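Local coordinates for putative uncharacterized protein TTHA1012 (Thermus thermophilus, PDB 2YZY) that is of unknown function but has a LolA-like fold, and so possibly carries lipoproteins to the outer membrane, at residues P22-V27 / E177-N182; L40-Y45 / F53-L58; L117-E122 / M129-V134. One frame throughout, in Å; residues are numbered along the deposited sequence.

Contact 1: residues P22-V27 / E177-N182; sequences PWQATV and EFKRTN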
loop_
_atom_site.group_PDB
_atom_site.type_symbol
_atom_site.label_atom_id
_atom_site.label_comp_id
_atom_site.label_asym_id
_atom_site.label_seq_id
_atom_site.Cartn_x
_atom_site.Cartn_y
_atom_site.Cartn_z
ATOM N N PRO A 22 8.507 0.569 -12.579
ATOM C CA PRO A 22 8.865 0.123 -11.229
ATOM C C PRO A 22 9.100 1.232 -10.209
ATOM O O PRO A 22 9.670 2.281 -10.517
ATOM C CB PRO A 22 10.124 -0.714 -11.458
ATOM C CG PRO A 22 9.958 -1.208 -12.858
ATOM C CD PRO A 22 9.425 -0.002 -13.579
ATOM N N TRP A 23 8.655 0.984 -8.984
ATOM C CA TRP A 23 8.834 1.949 -7.915
ATOM C C TRP A 23 8.822 1.256 -6.563
ATOM O O TRP A 23 8.417 0.100 -6.444
ATOM C CB TRP A 23 7.737 3.029 -7.961
ATOM C CG TRP A 23 6.326 2.507 -7.865
ATOM C CD1 TRP A 23 5.498 2.169 -8.901
ATOM C CD2 TRP A 23 5.594 2.229 -6.662
ATOM N NE1 TRP A 23 4.299 1.696 -8.418
ATOM C CE2 TRP A 23 4.332 1.719 -7.048
ATOM C CE3 TRP A 23 5.884 2.358 -5.297
ATOM C CZ2 TRP A 23 3.362 1.335 -6.116
ATOM C CZ3 TRP A 23 4.918 1.975 -4.369
ATOM C CH2 TRP A 23 3.672 1.468 -4.787
ATOM N N GLN A 24 9.299 1.968 -5.551
ATOM C CA GLN A 24 9.315 1.453 -4.196
ATOM C C GLN A 24 9.015 2.608 -3.263
ATOM O O GLN A 24 9.159 3.780 -3.638
ATOM C CB GLN A 24 10.658 0.778 -3.865
ATOM C CG GLN A 24 11.918 1.569 -4.163
ATOM C CD GLN A 24 13.167 0.690 -4.090
ATOM O OE1 GLN A 24 13.236 -0.357 -4.728
ATOM N NE2 GLN A 24 14.152 1.116 -3.315
ATOM N N ALA A 25 8.565 2.283 -2.057
ATOM C CA ALA A 25 8.211 3.312 -1.098
ATOM C C ALA A 25 8.252 2.798 0.326
ATOM O O ALA A 25 8.405 1.602 0.573
ATOM C CB ALA A 25 6.811 3.840 -1.409
ATOM N N THR A 26 8.127 3.729 1.262
ATOM C CA THR A 26 8.103 3.402 2.676
ATOM C C THR A 26 6.753 3.870 3.189
ATOM O O THR A 26 6.365 5.016 2.966
ATOM C CB THR A 26 9.215 4.138 3.436
ATOM O OG1 THR A 26 10.484 3.739 2.910
ATOM C CG2 THR A 26 9.151 3.817 4.937
ATOM N N VAL A 27 6.035 2.976 3.859
ATOM C CA VAL A 27 4.726 3.310 4.406
ATOM C C VAL A 27 4.826 3.285 5.923
ATOM O O VAL A 27 5.335 2.328 6.505
ATOM C CB VAL A 27 3.643 2.306 3.937
ATOM C CG1 VAL A 27 2.305 2.642 4.590
ATOM C CG2 VAL A 27 3.500 2.359 2.413
ATOM N N GLU A 177 8.288 7.867 2.029
ATOM C CA GLU A 177 9.439 7.842 1.124
ATOM C C GLU A 177 8.962 7.174 -0.151
ATOM O O GLU A 177 8.118 6.278 -0.105
ATOM C CB GLU A 177 10.616 7.056 1.717
ATOM C CG GLU A 177 11.161 7.656 3.011
ATOM C CD GLU A 177 12.368 6.913 3.557
ATOM O OE1 GLU A 177 12.338 5.666 3.607
ATOM O OE2 GLU A 177 13.345 7.582 3.952
ATOM N N PHE A 178 9.495 7.619 -1.282
ATOM C CA PHE A 178 9.107 7.087 -2.587
ATOM C C PHE A 178 10.261 7.252 -3.561
ATOM O O PHE A 178 10.984 8.248 -3.516
ATOM C CB PHE A 178 7.893 7.847 -3.131
ATOM C CG PHE A 178 7.506 7.455 -4.535
ATOM C CD1 PHE A 178 6.694 6.351 -4.767
ATOM C CD2 PHE A 178 7.966 8.191 -5.628
ATOM C CE1 PHE A 178 6.340 5.978 -6.068
ATOM C CE2 PHE A 178 7.621 7.829 -6.930
ATOM C CZ PHE A 178 6.805 6.720 -7.151
ATOM N N LYS A 179 10.413 6.283 -4.455
ATOM C CA LYS A 179 11.480 6.331 -5.438
ATOM C C LYS A 179 11.171 5.450 -6.637
ATOM O O LYS A 179 10.729 4.312 -6.480
ATOM C CB LYS A 179 12.790 5.865 -4.789
ATOM C CG LYS A 179 13.905 5.511 -5.759
ATOM C CD LYS A 179 15.079 4.878 -5.022
ATOM C CE LYS A 179 16.156 4.408 -5.987
ATOM N NZ LYS A 179 16.685 5.524 -6.816
ATOM N N ARG A 180 11.372 5.984 -7.837
ATOM C CA ARG A 180 11.176 5.189 -9.036
ATOM C C ARG A 180 12.493 4.442 -9.174
ATOM O O ARG A 180 13.558 4.992 -8.887
ATOM C CB ARG A 180 10.924 6.074 -10.261
ATOM C CG ARG A 180 9.522 6.667 -10.296
ATOM C CD ARG A 180 9.167 7.175 -11.684
ATOM N NE ARG A 180 7.758 7.549 -11.781
ATOM C CZ ARG A 180 7.217 8.596 -11.167
ATOM N NH1 ARG A 180 7.965 9.385 -10.408
ATOM N NH2 ARG A 180 5.923 8.851 -11.309
ATOM N N THR A 181 12.435 3.193 -9.609
ATOM C CA THR A 181 13.654 2.412 -9.712
ATOM C C THR A 181 13.487 1.284 -10.718
ATOM O O THR A 181 12.598 1.316 -11.567
ATOM C CB THR A 181 13.989 1.824 -8.325
ATOM O OG1 THR A 181 15.214 1.084 -8.385
ATOM C CG2 THR A 181 12.859 0.911 -7.855
ATOM N N ASN A 182 14.381 0.307 -10.645
ATOM C CA ASN A 182 14.287 -0.858 -11.501
ATOM C C ASN A 182 14.273 -2.053 -10.563
ATOM O O ASN A 182 15.038 -2.104 -9.599
ATOM C CB ASN A 182 15.473 -0.953 -12.462
ATOM C CG ASN A 182 15.332 -2.114 -13.425
ATOM O OD1 ASN A 182 14.227 -2.419 -13.881
ATOM N ND2 ASN A 182 16.445 -2.762 -13.748
HETATM O O HOH W 1 15.601 -0.026 -5.863
#

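Contact 2: residues L40-Y45 / F53-L58; sequences LLARVY and FRVEFL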
loop_
_atom_site.group_PDB
_atom_site.type_symbol
_atom_site.label_atom_id
_atom_site.label_comp_id
_atom_site.label_asym_id
_atom_site.label_seq_id
_atom_site.Cartn_x
_atom_site.Cartn_y
_atom_site.Cartn_z
ATOM N N LEU A 40 2.686 0.951 12.299
ATOM C CA LEU A 40 2.935 0.073 11.168
ATOM C C LEU A 40 4.033 0.717 10.330
ATOM O O LEU A 40 3.994 1.917 10.051
ATOM C CB LEU A 40 1.673 -0.094 10.312
ATOM C CG LEU A 40 1.815 -0.999 9.083
ATOM C CD1 LEU A 40 2.002 -2.437 9.529
ATOM C CD2 LEU A 40 0.579 -0.883 8.205
ATOM N N LEU A 41 5.028 -0.077 9.952
ATOM C CA LEU A 41 6.112 0.420 9.114
ATOM C C LEU A 41 6.434 -0.679 8.121
ATOM O O LEU A 41 6.607 -1.834 8.506
ATOM C CB LEU A 41 7.355 0.754 9.940
ATOM C CG LEU A 41 8.540 1.305 9.131
ATOM C CD1 LEU A 41 8.166 2.645 8.504
ATOM C CD2 LEU A 41 9.749 1.486 10.036
ATOM N N ALA A 42 6.510 -0.328 6.843
ATOM C CA ALA A 42 6.804 -1.325 5.830
ATOM C C ALA A 42 7.405 -0.710 4.580
ATOM O O ALA A 42 7.275 0.487 4.334
ATOM C CB ALA A 42 5.527 -2.069 5.465
ATOM N N ARG A 43 8.092 -1.537 3.802
ATOM C CA ARG A 43 8.648 -1.083 2.536
ATOM C C ARG A 43 7.783 -1.750 1.477
ATOM O O ARG A 43 7.374 -2.899 1.633
ATOM C CB ARG A 43 10.107 -1.512 2.370
ATOM C CG ARG A 43 11.092 -0.779 3.276
ATOM C CD ARG A 43 12.523 -1.071 2.834
ATOM N NE ARG A 43 13.529 -0.367 3.626
ATOM C CZ ARG A 43 14.137 -0.873 4.695
ATOM N NH1 ARG A 43 13.848 -2.099 5.116
ATOM N NH2 ARG A 43 15.054 -0.155 5.331
ATOM N N VAL A 44 7.493 -1.020 0.408
ATOM C CA VAL A 44 6.651 -1.532 -0.667
ATOM C C VAL A 44 7.405 -1.503 -1.995
ATOM O O VAL A 44 8.144 -0.564 -2.273
ATOM C CB VAL A 44 5.364 -0.691 -0.773
ATOM C CG1 VAL A 44 4.486 -1.216 -1.881
ATOM C CG2 VAL A 44 4.621 -0.711 0.565
ATOM N N TYR A 45 7.211 -2.543 -2.805
ATOM C CA TYR A 45 7.880 -2.673 -4.096
ATOM C C TYR A 45 6.880 -3.033 -5.174
ATOM O O TYR A 45 6.028 -3.898 -4.975
ATOM C CB TYR A 45 8.942 -3.772 -4.022
ATOM C CG TYR A 45 10.013 -3.481 -3.008
ATOM C CD1 TYR A 45 11.172 -2.800 -3.372
ATOM C CD2 TYR A 45 9.834 -3.817 -1.664
ATOM C CE1 TYR A 45 12.127 -2.454 -2.426
ATOM C CE2 TYR A 45 10.778 -3.472 -0.711
ATOM C CZ TYR A 45 11.920 -2.791 -1.098
ATOM O OH TYR A 45 12.845 -2.430 -0.147
ATOM N N PHE A 53 4.031 -7.389 -6.846
ATOM C CA PHE A 53 3.987 -6.415 -5.759
ATOM C C PHE A 53 4.545 -7.111 -4.516
ATOM O O PHE A 53 4.261 -8.283 -4.285
ATOM C CB PHE A 53 2.530 -6.009 -5.522
ATOM C CG PHE A 53 2.352 -4.763 -4.703
ATOM C CD1 PHE A 53 2.693 -3.518 -5.220
ATOM C CD2 PHE A 53 1.777 -4.830 -3.436
ATOM C CE1 PHE A 53 2.460 -2.357 -4.491
ATOM C CE2 PHE A 53 1.539 -3.674 -2.698
ATOM C CZ PHE A 53 1.879 -2.436 -3.226
ATOM N N ARG A 54 5.345 -6.403 -3.722
ATOM C CA ARG A 54 5.906 -6.993 -2.509
ATOM C C ARG A 54 5.866 -5.982 -1.376
ATOM O O ARG A 54 6.189 -4.815 -1.571
ATOM C CB ARG A 54 7.358 -7.449 -2.740
ATOM C CG ARG A 54 8.006 -8.164 -1.537
ATOM C CD ARG A 54 9.418 -8.638 -1.880
ATOM N NE ARG A 54 10.126 -9.235 -0.745
ATOM C CZ ARG A 54 10.450 -10.522 -0.650
ATOM N NH1 ARG A 54 10.125 -11.374 -1.617
ATOM N NH2 ARG A 54 11.135 -10.954 0.402
ATOM N N VAL A 55 5.442 -6.431 -0.201
ATOM C CA VAL A 55 5.378 -5.566 0.971
ATOM C C VAL A 55 6.203 -6.237 2.062
ATOM O O VAL A 55 6.017 -7.422 2.353
ATOM C CB VAL A 55 3.926 -5.384 1.460
ATOM C CG1 VAL A 55 3.904 -4.475 2.688
ATOM C CG2 VAL A 55 3.071 -4.800 0.333
ATOM N N GLU A 56 7.131 -5.485 2.647
ATOM C CA GLU A 56 8.007 -6.007 3.696
ATOM C C GLU A 56 7.745 -5.240 4.982
ATOM O O GLU A 56 7.864 -4.020 5.023
ATOM C CB GLU A 56 9.470 -5.862 3.266
ATOM C CG GLU A 56 9.793 -6.700 2.028
ATOM C CD GLU A 56 11.211 -6.532 1.525
ATOM O OE1 GLU A 56 12.033 -5.895 2.220
ATOM O OE2 GLU A 56 11.505 -7.055 0.427
ATOM N N PHE A 57 7.396 -5.966 6.038
ATOM C CA PHE A 57 7.071 -5.337 7.311
ATOM C C PHE A 57 8.235 -5.155 8.268
ATOM O O PHE A 57 9.073 -6.046 8.432
ATOM C CB PHE A 57 5.953 -6.136 7.979
ATOM C CG PHE A 57 4.701 -6.194 7.161
ATOM C CD1 PHE A 57 3.758 -5.174 7.240
ATOM C CD2 PHE A 57 4.487 -7.238 6.268
ATOM C CE1 PHE A 57 2.619 -5.197 6.438
ATOM C CE2 PHE A 57 3.351 -7.269 5.460
ATOM C CZ PHE A 57 2.416 -6.246 5.547
ATOM N N LEU A 58 8.264 -3.982 8.899
ATOM C CA LEU A 58 9.303 -3.623 9.858
ATOM C C LEU A 58 8.753 -3.410 11.274
ATOM O O LEU A 58 9.453 -3.645 12.256
ATOM C CB LEU A 58 10.028 -2.362 9.376
ATOM C CG LEU A 58 10.827 -2.560 8.082
ATOM C CD1 LEU A 58 11.256 -1.210 7.525
ATOM C CD2 LEU A 58 12.035 -3.442 8.353
HETATM O O HOH W 2 12.254 -4.464 4.582
HETATM O O HOH W 3 14.079 -4.672 1.035
#

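Contact 3: residues L117-E122 / M129-V134; sequences LRLEGE and MAWKLV. With MPD ((4S)-2-methyl-2,4-pentanediol), chain C.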
loop_
_atom_site.group_PDB
_atom_site.type_symbol
_atom_site.label_atom_id
_atom_site.label_comp_id
_atom_site.label_asym_id
_atom_site.label_seq_id
_atom_site.Cartn_x
_atom_site.Cartn_y
_atom_site.Cartn_z
ATOM N N LEU A 117 -15.268 6.906 -4.060
ATOM C CA LEU A 117 -14.440 8.093 -3.891
ATOM C C LEU A 117 -14.901 9.283 -4.717
ATOM O O LEU A 117 -15.327 9.138 -5.864
ATOM C CB LEU A 117 -12.984 7.773 -4.236
ATOM C CG LEU A 117 -12.245 6.832 -3.283
ATOM C CD1 LEU A 117 -10.861 6.529 -3.835
ATOM C CD2 LEU A 117 -12.146 7.474 -1.907
ATOM N N ARG A 118 -14.803 10.462 -4.116
ATOM C CA ARG A 118 -15.188 11.711 -4.758
ATOM C C ARG A 118 -14.125 12.757 -4.436
ATOM O O ARG A 118 -13.554 12.753 -3.344
ATOM C CB ARG A 118 -16.537 12.189 -4.221
ATOM C CG ARG A 118 -17.668 11.183 -4.353
ATOM C CD ARG A 118 -18.110 11.017 -5.795
ATOM N NE ARG A 118 -19.240 10.099 -5.907
ATOM C CZ ARG A 118 -20.418 10.283 -5.315
ATOM N NH1 ARG A 118 -20.627 11.356 -4.563
ATOM N NH2 ARG A 118 -21.386 9.391 -5.471
ATOM N N LEU A 119 -13.856 13.647 -5.383
ATOM C CA LEU A 119 -12.872 14.698 -5.162
ATOM C C LEU A 119 -13.483 15.803 -4.311
ATOM O O LEU A 119 -14.471 16.426 -4.706
ATOM C CB LEU A 119 -12.405 15.287 -6.496
ATOM C CG LEU A 119 -11.503 16.521 -6.396
ATOM C CD1 LEU A 119 -10.193 16.152 -5.703
ATOM C CD2 LEU A 119 -11.231 17.071 -7.790
ATOM N N GLU A 120 -12.908 16.047 -3.136
ATOM C CA GLU A 120 -13.428 17.100 -2.274
ATOM C C GLU A 120 -12.739 18.423 -2.575
ATOM O O GLU A 120 -13.361 19.485 -2.522
ATOM C CB GLU A 120 -13.231 16.757 -0.797
ATOM C CG GLU A 120 -13.958 17.728 0.119
ATOM C CD GLU A 120 -13.645 17.515 1.579
ATOM O OE1 GLU A 120 -12.507 17.819 1.990
ATOM O OE2 GLU A 120 -14.537 17.039 2.313
ATOM N N GLY A 121 -11.451 18.356 -2.891
ATOM C CA GLY A 121 -10.705 19.561 -3.194
ATOM C C GLY A 121 -9.219 19.316 -3.056
ATOM O O GLY A 121 -8.762 18.186 -3.198
ATOM N N GLU A 122 -8.458 20.365 -2.781
ATOM C CA GLU A 122 -7.022 20.210 -2.629
ATOM C C GLU A 122 -6.542 20.713 -1.281
ATOM O O GLU A 122 -7.234 21.471 -0.599
ATOM C CB GLU A 122 -6.288 20.942 -3.752
ATOM C CG GLU A 122 -6.692 22.387 -3.911
ATOM C CD GLU A 122 -5.977 23.059 -5.065
ATOM O OE1 GLU A 122 -5.993 22.497 -6.179
ATOM O OE2 GLU A 122 -5.404 24.147 -4.853
ATOM N N MET A 129 1.226 20.462 -3.106
ATOM C CA MET A 129 -0.219 20.453 -3.287
ATOM C C MET A 129 -0.713 19.055 -3.624
ATOM O O MET A 129 -0.118 18.351 -4.441
ATOM C CB MET A 129 -0.633 21.427 -4.393
ATOM C CG MET A 129 -0.467 22.892 -4.021
ATOM S SD MET A 129 -1.262 23.288 -2.450
ATOM C CE MET A 129 -2.917 22.670 -2.738
ATOM N N ALA A 130 -1.806 18.660 -2.986
ATOM C CA ALA A 130 -2.379 17.345 -3.209
ATOM C C ALA A 130 -3.894 17.415 -3.297
ATOM O O ALA A 130 -4.517 18.357 -2.798
ATOM C CB ALA A 130 -1.979 16.411 -2.074
ATOM N N TRP A 131 -4.477 16.418 -3.947
ATOM C CA TRP A 131 -5.923 16.319 -4.065
ATOM C C TRP A 131 -6.398 15.491 -2.882
ATOM O O TRP A 131 -5.755 14.503 -2.518
ATOM C CB TRP A 131 -6.326 15.580 -5.342
ATOM C CG TRP A 131 -6.129 16.336 -6.609
ATOM C CD1 TRP A 131 -6.761 17.486 -6.988
ATOM C CD2 TRP A 131 -5.283 15.962 -7.703
ATOM N NE1 TRP A 131 -6.366 17.848 -8.253
ATOM C CE2 TRP A 131 -5.459 16.930 -8.717
ATOM C CE3 TRP A 131 -4.397 14.900 -7.927
ATOM C CZ2 TRP A 131 -4.780 16.869 -9.939
ATOM C CZ3 TRP A 131 -3.720 14.839 -9.145
ATOM C CH2 TRP A 131 -3.918 15.820 -10.134
ATOM N N LYS A 132 -7.506 15.897 -2.276
ATOM C CA LYS A 132 -8.074 15.145 -1.167
ATOM C C LYS A 132 -9.335 14.463 -1.681
ATOM O O LYS A 132 -10.307 15.132 -2.038
ATOM C CB LYS A 132 -8.444 16.058 0.009
ATOM C CG LYS A 132 -9.140 15.311 1.156
ATOM C CD LYS A 132 -9.709 16.264 2.208
ATOM C CE LYS A 132 -10.447 15.504 3.304
ATOM N NZ LYS A 132 -11.317 16.409 4.120
ATOM N N LEU A 133 -9.309 13.137 -1.748
ATOM C CA LEU A 133 -10.467 12.381 -2.202
ATOM C C LEU A 133 -11.160 11.811 -0.973
ATOM O O LEU A 133 -10.506 11.413 -0.010
ATOM C CB LEU A 133 -10.042 11.238 -3.128
ATOM C CG LEU A 133 -9.204 11.575 -4.365
ATOM C CD1 LEU A 133 -8.937 10.291 -5.147
ATOM C CD2 LEU A 133 -9.928 12.588 -5.234
ATOM N N VAL A 134 -12.486 11.783 -1.000
ATOM C CA VAL A 134 -13.247 11.259 0.122
ATOM C C VAL A 134 -14.317 10.299 -0.374
ATOM O O VAL A 134 -14.829 10.447 -1.481
ATOM C CB VAL A 134 -13.906 12.403 0.931
ATOM C CG1 VAL A 134 -12.831 13.277 1.554
ATOM C CG2 VAL A 134 -14.798 13.241 0.029
HETATM C C1 MPD C . -14.134 13.768 7.405
HETATM C C2 MPD C . -13.955 13.847 5.886
HETATM O O2 MPD C . -12.658 14.367 5.580
HETATM C CM MPD C . -14.104 12.453 5.282
HETATM C C3 MPD C . -15.018 14.771 5.286
HETATM C C4 MPD C . -15.213 16.259 5.593
HETATM O O4 MPD C . -14.142 17.014 5.021
HETATM C C5 MPD C . -16.547 16.732 5.015
#

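Contact 1: residues P22-V27 / E177-N182
W23 and F178 meet at about a right angle as side chains, on the face of the strand pair that also carries A25 and R180. CE1 of F178 lies 3.7 Å from CE3 of W23. The indole five-membered ring and the phenyl ring are inclined by 33°, so the pair is oblique. W23 CG sits between its own N and carbonyl carbon (chi1 58°), which lays the indole along the sheet face, its six-membered ring towards A25, while F178 CG is anti to N (chi1 174°) and sends its ring toward the indole. The methyl of A25 comes to the edge of the F178 ring. NH1 of R180 lies in the ring plane at another part of the edge, by CE2, and R180 NH2 forms a salt bridge with D154.

The two strands are antiparallel neighbours, 23-30 beside 169-180, near the middle of the strand order of this LolA-like fold. Q24 and K179 form a hydrogen-bonded pair, with Q24 N to K179 O at 2.9 Å and K179 N to Q24 O also at 2.9 Å.

On the other face T26 and E177 lie side by side and point the same way. T26 OG1 donates to E177 OE1 at 2.8 Å, on the anti lone pair of that oxygen. Farther along, Q24 and T181 cross at about a right angle. T181 CG2 is 3.4 Å from Q24 OE1, and one water joins Q24 OE1 to T181 OG1.

Contact 2: residues L40-Y45 / F53-L58
The beta hairpin of strands 39-47 and 52-59 is held by R43 paired with E56 and Y45 paired with R54. Both are antiparallel hydrogen-bonded pairs. R43 N reaches E56 O at 2.8 Å, and E56 N returns to R43 O at 2.8 Å. L58 N adds a bond to L41 O.

E56 is the polar centre of the face that it shares with R43, Y45 and R54. E56 CG is anti to its carbonyl carbon (chi1 -64°) and the chain then runs extended, which carries the carboxylate to Y45. E56 CD comes obliquely to Y45 CE2 at 3.8 Å, the two planes 38° apart. Two waters donate to E56 OE1; one also accepts from R43 NH1, and the other is bonded to Y45 OH. E56 OE2 takes R54 NE at 2.8 Å in a salt bridge, met on the anti side, 19° out of the carboxylate plane, and also pairs with R190. This carboxylate is thus held at both oxygens, its charge probably stabilised by R54 and R190.

The hairpin sits in the antiparallel run of the LolA-like fold, between strands 23-30 and 67-70. L58 CD1 lies over one face of the R43 guanidinium, 3.6 Å from NH1. On the opposite face of the hairpin, A42 CB meets F57 CD1 at 4.0 Å. L40 CD1 comes to the edge of the F57 ring, while V55 CG1 lies over one ring face.

Contact 3: residues L117-E122 / M129-V134
E120 and K132 both have CG anti to the backbone N (chi1 -171° and 176°), and both chains run extended beyond it. The two side chains therefore lie side by side and point the same way. K132 NZ forms a salt bridge with E120 OE1 at 2.8 Å. It meets that oxygen on the syn side, 26° out of the carboxylate plane. A bound MPD, probably from the crystallisation liquor, joins the pair. Its O4 donates to E120 OE2 at 2.7 Å, and K132 NZ donates to both MPD hydroxyl oxygens. E147 holds the same molecule. CG2 of V134 packs on E120 CB at 3.9 Å.

L119 and L133 turn to the other face, where helix 7-18 covers them through I11. L119 CD1 touches L133 CD2 at 3.6 Å and W131 CD1 at 3.9 Å. Beyond W131, M129 bends so that its CE lies 3.6 Å from E122 OE2. The other carboxylate oxygen of E122 pairs with K152.

The backbone slips by one residue in this region. E120 N bonds to K132 O, and K132 N bonds almost straight to G121 O at 2.8 Å. G121 adopts a backbone conformation open essentially to glycine. Two residues, E120 and G121, stand opposite the single residue K132, which defines a classic beta bulge in the antiparallel hairpin of strands 116-125 and 128-136.

Contacts 1 and 2 adjoin, with centres about 11 Å apart. Strands 23-30 and 39-47 are neighbours, and A25 O to V44 N at 2.8 Å is a probable hydrogen bond, as is V27 N to A42 O. Q24 OE1 of contact 1 packs against Y45 CE1 of contact 2. Contact 3 lies apart, its centre about 23 Å from that of contact 1 and about 25 Å from that of contact 2. It includes strand 116-125, an outermost strand of this chain. Along the chain, contact 1 encloses contact 2 and then contact 3. A separate MPD lies about 3 Å from the Q24 side chain, and one about 4 Å from that of R43; no active site is known.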